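Long-range contacts in Ika8 (Synthetic construct, PDB 6G6O), which is a computationally designed, symmetrical eight-bladed beta-propeller of the WD40 type with no known natural function: residues I147-A152 with T179-S184; E172-A177 with V188-A193; K105-S110 with L141-N146; I27-A32 with T59-K64. All blocks are in the same frame, centred on the assembly; numbering follows the deposited sequence.

Contact 1: I147-A152 with T179-S184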
loop_
_atom_site.group_PDB
_atom_site.type_symbol
_atom_site.label_atom_id
_atom_site.label_comp_id
_atom_site.label_asym_id
_atom_site.label_seq_id
_atom_site.Cartn_x
_atom_site.Cartn_y
_atom_site.Cartn_z
ATOM N N ILE A 147 -11.567 9.669 -9.688
ATOM C CA ILE A 147 -11.076 8.718 -10.676
ATOM C C ILE A 147 -10.450 7.548 -9.936
ATOM O O ILE A 147 -9.562 7.740 -9.097
ATOM C CB ILE A 147 -10.060 9.363 -11.637
ATOM C CG1 ILE A 147 -10.704 10.517 -12.410
ATOM C CG2 ILE A 147 -9.495 8.324 -12.595
ATOM C CD1 ILE A 147 -9.756 11.226 -13.353
ATOM N N VAL A 148 -10.915 6.340 -10.243
ATOM C CA VAL A 148 -10.403 5.112 -9.646
ATOM C C VAL A 148 -9.605 4.363 -10.702
ATOM O O VAL A 148 -10.101 4.115 -11.806
ATOM C CB VAL A 148 -11.540 4.234 -9.097
ATOM C CG1 VAL A 148 -10.977 2.957 -8.492
ATOM C CG2 VAL A 148 -12.358 5.001 -8.076
ATOM N N VAL A 149 -8.368 4.007 -10.364
ATOM C CA VAL A 149 -7.515 3.189 -11.216
ATOM C C VAL A 149 -7.197 1.914 -10.451
ATOM O O VAL A 149 -6.593 1.965 -9.373
ATOM C CB VAL A 149 -6.231 3.925 -11.625
ATOM C CG1 VAL A 149 -5.452 3.102 -12.633
ATOM C CG2 VAL A 149 -6.570 5.289 -12.200
ATOM N N SER A 150 -7.603 0.774 -11.006
ATOM C CA SER A 150 -7.515 -0.506 -10.322
ATOM C C SER A 150 -6.672 -1.487 -11.123
ATOM O O SER A 150 -6.669 -1.468 -12.357
ATOM C CB SER A 150 -8.907 -1.100 -10.088
ATOM O OG SER A 150 -9.571 -1.335 -11.317
ATOM N N GLY A 151 -5.954 -2.348 -10.401
ATOM C CA GLY A 151 -5.205 -3.417 -11.015
ATOM C C GLY A 151 -5.608 -4.750 -10.414
ATOM O O GLY A 151 -6.153 -4.820 -9.314
ATOM N N ALA A 152 -5.332 -5.816 -11.162
ATOM C CA ALA A 152 -5.780 -7.145 -10.773
ATOM C C ALA A 152 -4.655 -8.151 -10.965
ATOM O O ALA A 152 -3.632 -7.867 -11.593
ATOM C CB ALA A 152 -7.021 -7.572 -11.566
ATOM N N THR A 179 1.313 -5.138 -9.264
ATOM C CA THR A 179 1.802 -4.939 -7.906
ATOM C C THR A 179 1.568 -3.523 -7.394
ATOM O O THR A 179 1.270 -3.343 -6.210
ATOM C CB THR A 179 3.295 -5.275 -7.819
ATOM O OG1 THR A 179 4.048 -4.339 -8.597
ATOM C CG2 THR A 179 3.554 -6.681 -8.338
ATOM N N ALA A 180 1.682 -2.517 -8.259
ATOM C CA ALA A 180 1.402 -1.140 -7.873
ATOM C C ALA A 180 1.156 -0.313 -9.126
ATOM O O ALA A 180 1.494 -0.722 -10.240
ATOM C CB ALA A 180 2.544 -0.537 -7.049
ATOM N N LEU A 181 0.562 0.863 -8.923
ATOM C CA LEU A 181 0.278 1.787 -10.016
ATOM C C LEU A 181 0.060 3.184 -9.443
ATOM O O LEU A 181 -0.053 3.367 -8.230
ATOM C CB LEU A 181 -0.936 1.324 -10.834
ATOM C CG LEU A 181 -2.210 0.953 -10.071
ATOM C CD1 LEU A 181 -3.166 2.130 -10.005
ATOM C CD2 LEU A 181 -2.885 -0.245 -10.714
ATOM N N ALA A 182 0.006 4.171 -10.339
ATOM C CA ALA A 182 -0.239 5.560 -9.969
ATOM C C ALA A 182 -0.702 6.316 -11.207
ATOM O O ALA A 182 -0.534 5.849 -12.336
ATOM C CB ALA A 182 1.012 6.209 -9.369
ATOM N N PHE A 183 -1.272 7.501 -10.988
ATOM C CA PHE A 183 -1.860 8.252 -12.089
ATOM C C PHE A 183 -1.993 9.727 -11.730
ATOM O O PHE A 183 -2.233 10.080 -10.568
ATOM C CB PHE A 183 -3.236 7.696 -12.470
ATOM C CG PHE A 183 -4.319 8.020 -11.474
ATOM C CD1 PHE A 183 -4.428 7.311 -10.287
ATOM C CD2 PHE A 183 -5.230 9.034 -11.726
ATOM C CE1 PHE A 183 -5.422 7.605 -9.381
ATOM C CE2 PHE A 183 -6.223 9.334 -10.817
ATOM C CZ PHE A 183 -6.318 8.618 -9.644
ATOM N N SER A 184 -1.834 10.579 -12.752
ATOM C CA SER A 184 -2.023 12.031 -12.660
ATOM C C SER A 184 -1.924 12.661 -14.048
ATOM O O SER A 184 -1.037 12.294 -14.828
ATOM C CB SER A 184 -1.000 12.711 -11.738
ATOM O OG SER A 184 -0.826 12.015 -10.515
#
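Val149 meets both Phe183 and Leu181, one methyl to each. Its CG2 methyl lies over a face of the Phe183 ring, 3.7 Å from the ring centroid and 18° off the ring normal, a CH-pi contact displaced toward the CG-CD1 side of the ring. The valine and phenylalanine side chains run alongside each other, pointing opposite ways. With CG1 anti to the backbone N (chi1 -174°), Val149 turns that second methyl to Leu181, where CG1 rests 3.6 Å from CD1. The leucine fork then spreads against the backbone of 147-152: CD1 reaches Val149 O at 3.5 Å, and CD2 comes to 3.7 Å from Gly151 N. A side chain at Gly151 would head straight for that CD2, so the glycine leaves the fork its place. At the other end the Ile147 side chain meets the CE2 side of the ring, its CG2 3.9 Å from Phe183 CE2, while Ile147 O approaches Phe183 CZ. Were Phe183 an alanine, the Val149 CG2 methyl would probably lose its aromatic partner and a gap open beside Ile147. The strands run nearly antiparallel, at 161°, with axes 7.7 Å apart at closest approach, and join neighbouring blades, strand 178-184 being the outermost of its own sheet. Adhesion between these blades here therefore rests on buried apolar surface and CH-pi contact, and not on hydrogen bonds between the strands.

Contact 2: E172-A177 with V188-A193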
loop_
_atom_site.group_PDB
_atom_site.type_symbol
_atom_site.label_atom_id
_atom_site.label_comp_id
_atom_site.label_asym_id
_atom_site.label_seq_id
_atom_site.Cartn_x
_atom_site.Cartn_y
_atom_site.Cartn_z
ATOM N N GLU A 172 -4.386 -1.817 -22.200
ATOM C CA GLU A 172 -4.000 -3.182 -22.542
ATOM C C GLU A 172 -3.527 -3.955 -21.318
ATOM O O GLU A 172 -3.649 -5.185 -21.277
ATOM C CB GLU A 172 -2.915 -3.162 -23.620
ATOM C CG GLU A 172 -2.466 -4.539 -24.091
ATOM C CD GLU A 172 -1.402 -4.471 -25.171
ATOM O OE1 GLU A 172 -1.444 -5.304 -26.102
ATOM O OE2 GLU A 172 -0.524 -3.585 -25.091
ATOM N N GLY A 173 -2.995 -3.261 -20.315
ATOM C CA GLY A 173 -2.564 -3.939 -19.111
ATOM C C GLY A 173 -1.286 -4.735 -19.324
ATOM O O GLY A 173 -0.545 -4.549 -20.291
ATOM N N HIS A 174 -1.042 -5.647 -18.391
ATOM C CA HIS A 174 0.169 -6.450 -18.369
ATOM C C HIS A 174 -0.179 -7.923 -18.537
ATOM O O HIS A 174 -1.342 -8.327 -18.467
ATOM C CB HIS A 174 0.944 -6.243 -17.061
ATOM C CG HIS A 174 1.306 -4.816 -16.788
ATOM N ND1 HIS A 174 2.612 -4.385 -16.699
ATOM C CD2 HIS A 174 0.535 -3.723 -16.582
ATOM C CE1 HIS A 174 2.629 -3.088 -16.450
ATOM N NE2 HIS A 174 1.381 -2.662 -16.375
ATOM N N GLN A 175 0.856 -8.729 -18.765
ATOM C CA GLN A 175 0.737 -10.178 -18.761
ATOM C C GLN A 175 1.069 -10.784 -17.403
ATOM O O GLN A 175 1.251 -12.002 -17.307
ATOM C CB GLN A 175 1.642 -10.792 -19.832
ATOM C CG GLN A 175 1.528 -10.147 -21.202
ATOM C CD GLN A 175 2.513 -10.732 -22.199
ATOM O OE1 GLN A 175 2.632 -11.951 -22.328
ATOM N NE2 GLN A 175 3.226 -9.863 -22.906
ATOM N N SER A 176 1.160 -9.963 -16.359
ATOM C CA SER A 176 1.500 -10.433 -15.025
ATOM C C SER A 176 0.728 -9.620 -13.999
ATOM O O SER A 176 0.272 -8.507 -14.273
ATOM C CB SER A 176 3.007 -10.331 -14.756
ATOM O OG SER A 176 3.344 -10.914 -13.510
ATOM N N ALA A 177 0.601 -10.189 -12.801
ATOM C CA ALA A 177 -0.177 -9.565 -11.739
ATOM C C ALA A 177 0.329 -8.160 -11.440
ATOM O O ALA A 177 1.535 -7.921 -11.351
ATOM C CB ALA A 177 -0.124 -10.423 -10.475
ATOM N N VAL A 188 -1.015 7.331 -16.769
ATOM C CA VAL A 188 -1.239 6.245 -15.831
ATOM C C VAL A 188 -0.026 5.341 -15.931
ATOM O O VAL A 188 0.340 4.919 -17.032
ATOM C CB VAL A 188 -2.528 5.470 -16.149
ATOM C CG1 VAL A 188 -2.500 4.106 -15.486
ATOM C CG2 VAL A 188 -3.737 6.262 -15.705
ATOM N N VAL A 189 0.624 5.086 -14.801
ATOM C CA VAL A 189 1.778 4.199 -14.749
ATOM C C VAL A 189 1.400 2.992 -13.905
ATOM O O VAL A 189 0.819 3.142 -12.825
ATOM C CB VAL A 189 3.025 4.911 -14.187
ATOM C CG1 VAL A 189 2.711 5.589 -12.858
ATOM C CG2 VAL A 189 4.184 3.936 -14.044
ATOM N N SER A 190 1.701 1.801 -14.412
ATOM C CA SER A 190 1.429 0.563 -13.700
ATOM C C SER A 190 2.671 -0.311 -13.727
ATOM O O SER A 190 3.501 -0.209 -14.634
ATOM C CB SER A 190 0.238 -0.196 -14.307
ATOM O OG SER A 190 0.519 -0.617 -15.631
ATOM N N GLY A 191 2.794 -1.158 -12.724
ATOM C CA GLY A 191 3.898 -2.102 -12.654
ATOM C C GLY A 191 3.397 -3.483 -12.311
ATOM O O GLY A 191 2.542 -3.650 -11.442
ATOM N N ALA A 192 3.935 -4.478 -13.008
ATOM C CA ALA A 192 3.528 -5.863 -12.840
ATOM C C ALA A 192 4.636 -6.659 -12.163
ATOM O O ALA A 192 5.784 -6.221 -12.063
ATOM C CB ALA A 192 3.164 -6.491 -14.190
ATOM N N ALA A 193 4.270 -7.857 -11.705
ATOM C CA ALA A 193 5.184 -8.707 -10.952
ATOM C C ALA A 193 6.359 -9.213 -11.781
ATOM O O ALA A 193 7.330 -9.707 -11.198
ATOM C CB ALA A 193 4.423 -9.896 -10.362
#
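His174 reaches across to Ser190 with the far side of its imidazole: NE2 and Ser190 OG are hydrogen-bonded at 2.3 Å, a modelled separation so short that its exact value is doubtful, with the hydroxyl near the ring plane at the edge. Ser190 OG sits between its own backbone N and carbonyl carbon (chi1 64°), which aims the hydroxyl at the imidazole. Beside it, the methyl CB of Ala192 packs against the ring, 3.3 Å from His174 ND1, and also touches the backbone oxygen of Ser176. The loop is tied down again further on, where Ala193 N donates to Ala177 O at 2.8 Å with an N-H...O angle of 142°. That same oxygen receives a CA-H...O contact from Ala192 CA at 3.2 Å.

In the second shell both ring nitrogens are engaged, since His174 ND1 is hydrogen-bonded to Thr196 OG1, which probably limits rotation of the imidazole. Ser190 OG in turn bonds to Trp200 NE1, on strand 197-201 of the same sheet. The His-Ser-Trp part matches the Asp-His-Ser/Thr-Trp network of WD40 repeats; in this designed propeller a threonine holds the other ring nitrogen.

Contact 3: K105-S110 with L141-N146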
loop_
_atom_site.group_PDB
_atom_site.type_symbol
_atom_site.label_atom_id
_atom_site.label_comp_id
_atom_site.label_asym_id
_atom_site.label_seq_id
_atom_site.Cartn_x
_atom_site.Cartn_y
_atom_site.Cartn_z
ATOM N N LYS A 105 -10.980 12.168 0.152
ATOM C CA LYS A 105 -12.101 13.025 0.523
ATOM C C LYS A 105 -13.050 12.274 1.448
ATOM O O LYS A 105 -12.649 11.841 2.533
ATOM C CB LYS A 105 -12.831 13.533 -0.724
ATOM C CG LYS A 105 -12.380 14.914 -1.183
ATOM C CD LYS A 105 -10.974 14.870 -1.763
ATOM C CE LYS A 105 -10.602 16.177 -2.452
ATOM N NZ LYS A 105 -11.505 16.502 -3.590
ATOM N N ASN A 106 -14.304 12.105 1.029
ATOM C CA ASN A 106 -15.288 11.342 1.786
ATOM C C ASN A 106 -15.711 10.073 1.052
ATOM O O ASN A 106 -16.808 9.558 1.271
ATOM C CB ASN A 106 -16.511 12.200 2.106
ATOM C CG ASN A 106 -16.214 13.279 3.125
ATOM O OD1 ASN A 106 -15.263 13.169 3.899
ATOM N ND2 ASN A 106 -17.030 14.325 3.137
ATOM N N ILE A 107 -14.846 9.557 0.184
ATOM C CA ILE A 107 -15.145 8.385 -0.627
ATOM C C ILE A 107 -14.158 7.280 -0.277
ATOM O O ILE A 107 -12.954 7.527 -0.149
ATOM C CB ILE A 107 -15.090 8.707 -2.136
ATOM C CG1 ILE A 107 -16.098 9.798 -2.493
ATOM C CG2 ILE A 107 -15.353 7.461 -2.958
ATOM C CD1 ILE A 107 -17.530 9.408 -2.233
ATOM N N VAL A 108 -14.673 6.065 -0.117
ATOM C CA VAL A 108 -13.861 4.874 0.096
ATOM C C VAL A 108 -14.104 3.922 -1.065
ATOM O O VAL A 108 -15.256 3.601 -1.380
ATOM C CB VAL A 108 -14.184 4.191 1.436
ATOM C CG1 VAL A 108 -13.742 2.735 1.412
ATOM C CG2 VAL A 108 -13.512 4.928 2.570
ATOM N N VAL A 109 -13.024 3.480 -1.701
ATOM C CA VAL A 109 -13.078 2.485 -2.765
ATOM C C VAL A 109 -12.402 1.224 -2.247
ATOM O O VAL A 109 -11.223 1.253 -1.872
ATOM C CB VAL A 109 -12.405 2.990 -4.050
ATOM C CG1 VAL A 109 -12.540 1.963 -5.153
ATOM C CG2 VAL A 109 -13.010 4.315 -4.477
ATOM N N SER A 110 -13.145 0.121 -2.219
ATOM C CA SER A 110 -12.638 -1.153 -1.728
ATOM C C SER A 110 -12.617 -2.168 -2.861
ATOM O O SER A 110 -13.601 -2.310 -3.593
ATOM C CB SER A 110 -13.486 -1.674 -0.566
ATOM O OG SER A 110 -14.863 -1.684 -0.899
ATOM N N LEU A 141 -5.042 -0.407 -5.963
ATOM C CA LEU A 141 -6.169 0.524 -5.968
ATOM C C LEU A 141 -5.647 1.923 -5.673
ATOM O O LEU A 141 -5.225 2.200 -4.547
ATOM C CB LEU A 141 -7.222 0.117 -4.942
ATOM C CG LEU A 141 -8.560 -0.440 -5.433
ATOM C CD1 LEU A 141 -9.625 -0.245 -4.366
ATOM C CD2 LEU A 141 -8.982 0.218 -6.736
ATOM N N GLN A 142 -5.685 2.800 -6.672
ATOM C CA GLN A 142 -5.365 4.210 -6.498
ATOM C C GLN A 142 -6.580 5.038 -6.886
ATOM O O GLN A 142 -7.181 4.808 -7.940
ATOM C CB GLN A 142 -4.150 4.616 -7.335
ATOM C CG GLN A 142 -2.844 3.976 -6.883
ATOM C CD GLN A 142 -2.484 4.312 -5.447
ATOM O OE1 GLN A 142 -2.803 5.390 -4.947
ATOM N NE2 GLN A 142 -1.816 3.381 -4.775
ATOM N N PHE A 143 -6.938 5.996 -6.035
ATOM C CA PHE A 143 -8.160 6.771 -6.213
ATOM C C PHE A 143 -7.884 8.228 -5.881
ATOM O O PHE A 143 -7.561 8.555 -4.735
ATOM C CB PHE A 143 -9.284 6.213 -5.335
ATOM C CG PHE A 143 -10.428 7.157 -5.133
ATOM C CD1 PHE A 143 -11.044 7.766 -6.212
ATOM C CD2 PHE A 143 -10.899 7.425 -3.860
ATOM C CE1 PHE A 143 -12.097 8.636 -6.024
ATOM C CE2 PHE A 143 -11.952 8.289 -3.667
ATOM C CZ PHE A 143 -12.554 8.895 -4.751
ATOM N N LYS A 144 -8.006 9.096 -6.887
ATOM C CA LYS A 144 -7.868 10.535 -6.718
ATOM C C LYS A 144 -8.815 11.233 -7.684
ATOM O O LYS A 144 -9.034 10.752 -8.798
ATOM C CB LYS A 144 -6.430 11.018 -6.977
ATOM C CG LYS A 144 -5.347 10.308 -6.178
ATOM C CD LYS A 144 -4.182 9.894 -7.067
ATOM C CE LYS A 144 -3.320 8.834 -6.394
ATOM N NZ LYS A 144 -2.272 8.297 -7.309
ATOM N N ASP A 145 -9.373 12.362 -7.244
ATOM C CA ASP A 145 -10.145 13.264 -8.102
ATOM C C ASP A 145 -11.291 12.538 -8.806
ATOM O O ASP A 145 -11.471 12.640 -10.021
ATOM C CB ASP A 145 -9.234 13.952 -9.120
ATOM C CG ASP A 145 -8.401 15.056 -8.504
ATOM O OD1 ASP A 145 -8.973 15.901 -7.783
ATOM O OD2 ASP A 145 -7.175 15.079 -8.738
ATOM N N ASN A 146 -12.073 11.797 -8.022
ATOM C CA ASN A 146 -13.221 11.034 -8.512
ATOM C C ASN A 146 -12.840 10.047 -9.612
ATOM O O ASN A 146 -13.697 9.623 -10.393
ATOM C CB ASN A 146 -14.338 11.963 -9.004
ATOM C CG ASN A 146 -15.245 12.430 -7.882
ATOM O OD1 ASN A 146 -15.686 11.634 -7.052
ATOM N ND2 ASN A 146 -15.531 13.727 -7.853
#
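Phe143 lays one face of its ring against Val109, whose CG2 methyl stands 4.0 Å from the ring centroid and 21° off the normal in a CH-pi contact. The methyl is offset toward the rim, nearest to CD2, and the two side chains lie roughly perpendicular. Phe143 CG is anti to its backbone N (chi1 163°), a setting that carries the ring along to Ile107. There CB and CG2 of the isoleucine both touch the CE2-CZ end of the ring, Ile107 CB lying 3.5 Å from Phe143 CE2. The remainder of the Ile107 side chain leads off from the contact.

Val109 divides its methyls between two partners. CG1 goes to Leu141, 3.7 Å from CD1, and this leucine methyl also comes within 3.3 Å of Val109 O. Beside strand 138-144, Val148 of the neighbouring strand 147-152 touches Val109, Leu141 and Phe143 and extends the same apolar cluster. Ser110 turns away from this interface, its OG bonded to His94 and Trp120 inside its own blade.

The strands run at 160° to each other with their axes 8.3 Å apart at closest approach, a separation of packed faces rather than paired edges. Second strand of one sheet against first strand of the next is the interblade packing of a beta-propeller.

Contact 4: I27-A32 with T59-K64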
loop_
_atom_site.group_PDB
_atom_site.type_symbol
_atom_site.label_atom_id
_atom_site.label_comp_id
_atom_site.label_asym_id
_atom_site.label_seq_id
_atom_site.Cartn_x
_atom_site.Cartn_y
_atom_site.Cartn_z
ATOM N N ILE A 27 0.110 9.067 15.376
ATOM C CA ILE A 27 -0.716 7.913 15.700
ATOM C C ILE A 27 -0.422 6.814 14.692
ATOM O O ILE A 27 -0.325 7.071 13.488
ATOM C CB ILE A 27 -2.217 8.273 15.699
ATOM C CG1 ILE A 27 -2.538 9.212 16.865
ATOM C CG2 ILE A 27 -3.073 7.019 15.767
ATOM C CD1 ILE A 27 -4.018 9.449 17.073
ATOM N N VAL A 28 -0.266 5.590 15.189
ATOM C CA VAL A 28 -0.052 4.415 14.357
ATOM C C VAL A 28 -1.239 3.482 14.541
ATOM O O VAL A 28 -1.647 3.206 15.676
ATOM C CB VAL A 28 1.269 3.703 14.706
ATOM C CG1 VAL A 28 1.280 2.285 14.154
ATOM C CG2 VAL A 28 2.450 4.486 14.162
ATOM N N VAL A 29 -1.801 3.013 13.431
ATOM C CA VAL A 29 -2.859 2.011 13.435
ATOM C C VAL A 29 -2.294 0.747 12.805
ATOM O O VAL A 29 -1.805 0.775 11.669
ATOM C CB VAL A 29 -4.108 2.493 12.681
ATOM C CG1 VAL A 29 -5.240 1.491 12.835
ATOM C CG2 VAL A 29 -4.533 3.863 13.181
ATOM N N SER A 30 -2.353 -0.358 13.538
ATOM C CA SER A 30 -1.824 -1.630 13.071
ATOM C C SER A 30 -2.912 -2.692 13.119
ATOM O O SER A 30 -3.707 -2.737 14.061
ATOM C CB SER A 30 -0.618 -2.068 13.911
ATOM O OG SER A 30 -1.005 -2.371 15.239
ATOM N N GLY A 31 -2.947 -3.536 12.095
ATOM C CA GLY A 31 -3.862 -4.659 12.050
ATOM C C GLY A 31 -3.088 -5.957 11.932
ATOM O O GLY A 31 -2.016 -6.004 11.329
ATOM N N ALA A 32 -3.642 -7.013 12.516
ATOM C CA ALA A 32 -2.977 -8.303 12.573
ATOM C C ALA A 32 -3.844 -9.377 11.928
ATOM O O ALA A 32 -5.033 -9.180 11.663
ATOM C CB ALA A 32 -2.641 -8.685 14.020
ATOM N N THR A 59 -6.759 -6.893 6.448
ATOM C CA THR A 59 -5.998 -6.955 5.211
ATOM C C THR A 59 -5.564 -5.598 4.680
ATOM O O THR A 59 -4.604 -5.540 3.906
ATOM C CB THR A 59 -6.805 -7.675 4.119
ATOM O OG1 THR A 59 -8.086 -7.049 3.974
ATOM C CG2 THR A 59 -7.004 -9.137 4.482
ATOM N N ALA A 60 -6.234 -4.517 5.068
ATOM C CA ALA A 60 -5.891 -3.195 4.568
ATOM C C ALA A 60 -6.318 -2.149 5.585
ATOM O O ALA A 60 -7.311 -2.323 6.296
ATOM C CB ALA A 60 -6.546 -2.917 3.209
ATOM N N LEU A 61 -5.557 -1.060 5.644
ATOM C CA LEU A 61 -5.839 0.038 6.553
ATOM C C LEU A 61 -5.684 1.356 5.812
ATOM O O LEU A 61 -4.730 1.543 5.052
ATOM C CB LEU A 61 -4.907 0.020 7.774
ATOM C CG LEU A 61 -5.244 -0.925 8.929
ATOM C CD1 LEU A 61 -4.109 -0.947 9.937
ATOM C CD2 LEU A 61 -6.545 -0.526 9.599
ATOM N N GLN A 62 -6.631 2.264 6.036
ATOM C CA GLN A 62 -6.574 3.620 5.503
ATOM C C GLN A 62 -6.832 4.584 6.649
ATOM O O GLN A 62 -7.875 4.504 7.300
ATOM C CB GLN A 62 -7.596 3.822 4.382
ATOM C CG GLN A 62 -7.219 3.138 3.081
ATOM C CD GLN A 62 -5.952 3.703 2.477
ATOM O OE1 GLN A 62 -5.739 4.914 2.479
ATOM N NE2 GLN A 62 -5.100 2.826 1.960
ATOM N N PHE A 63 -5.887 5.488 6.894
ATOM C CA PHE A 63 -5.944 6.402 8.031
ATOM C C PHE A 63 -5.757 7.819 7.510
ATOM O O PHE A 63 -4.653 8.196 7.106
ATOM C CB PHE A 63 -4.877 6.042 9.067
ATOM C CG PHE A 63 -4.944 6.849 10.333
ATOM C CD1 PHE A 63 -6.098 7.525 10.693
ATOM C CD2 PHE A 63 -3.844 6.924 11.171
ATOM C CE1 PHE A 63 -6.148 8.264 11.857
ATOM C CE2 PHE A 63 -3.889 7.661 12.336
ATOM C CZ PHE A 63 -5.041 8.332 12.680
ATOM N N LYS A 64 -6.834 8.601 7.520
ATOM C CA LYS A 64 -6.819 9.959 6.995
ATOM C C LYS A 64 -7.561 10.866 7.961
ATOM O O LYS A 64 -8.664 10.529 8.405
ATOM C CB LYS A 64 -7.460 10.018 5.604
ATOM C CG LYS A 64 -7.497 11.402 4.984
ATOM C CD LYS A 64 -7.834 11.322 3.503
ATOM C CE LYS A 64 -9.191 10.675 3.280
ATOM N NZ LYS A 64 -10.310 11.567 3.690
#
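Between Val29 and Phe63 the contact is of the CH-pi kind: Val29 CG2 lies over one face of the ring, 4.1 Å from its centroid and 26° off the normal, leaning to the CD2 side. Ile27 adds an apolar contact further along the ring, its CG2 3.6 Å from Phe63 CE2, while the carbonyl oxygen Ile27 O meets the ring edge in its plane. Phe63 swings its ring to the side opposite the backbone N (chi1 -175°), where it meets Ile27 and Val29 together. With an alanine here, Val29 CG2 and Ile27 CG2 would probably both lose their aromatic partner, leaving a gap between the strands.

These are neighbouring blades of the propeller. Strand 27-32 is the second strand of its sheet and 58-64 an outermost strand of the next, running at 167° to it with axes 7.8 Å apart at closest approach. Thr59 and Ala60 form a classic beta bulge opposite Gly71.

Aliphatic packing is found at Leu61, whose two methyls both lie 4.0 Å from Val29 CG1. Backbone contacts supplement it: Leu61 CD1 reaches Val29 O at 3.4 Å and Gly31 N at 3.6 Å, against a strand surface that bears no side chain at the glycine.

Polar bonding is left to the surroundings. Ser30 OG pairs with Trp40 NE1 on the side of its strand turned from Leu61, and Thr59 OG1 is hydrogen-bonded to Ile98 O.

How the contacts relate
Contacts 1, 3 and 4 are interblade packings, whereas contact 2 ties the loop linking two blades to the second strand of the later one. Contact 3 joins contact 1 through the sheet holding strands 138-144 and 147-152, their centres 11 Å apart, with a probable hydrogen bond from Val149 N to Gln142 O of 2.8 Å. Contact 1 in turn meets contact 2 across strands 178-184 and 187-192, where Ala182 N and Val189 O are 2.8 Å apart. Contact 4 lies on the opposite side of the chain's centre from contact 1, about 20 Å between centres, yet it touches contact 3 through Lys64 NZ and Lys105 O. Glycerol, probably from crystallisation, binds Gln62 NE2 in contact 4.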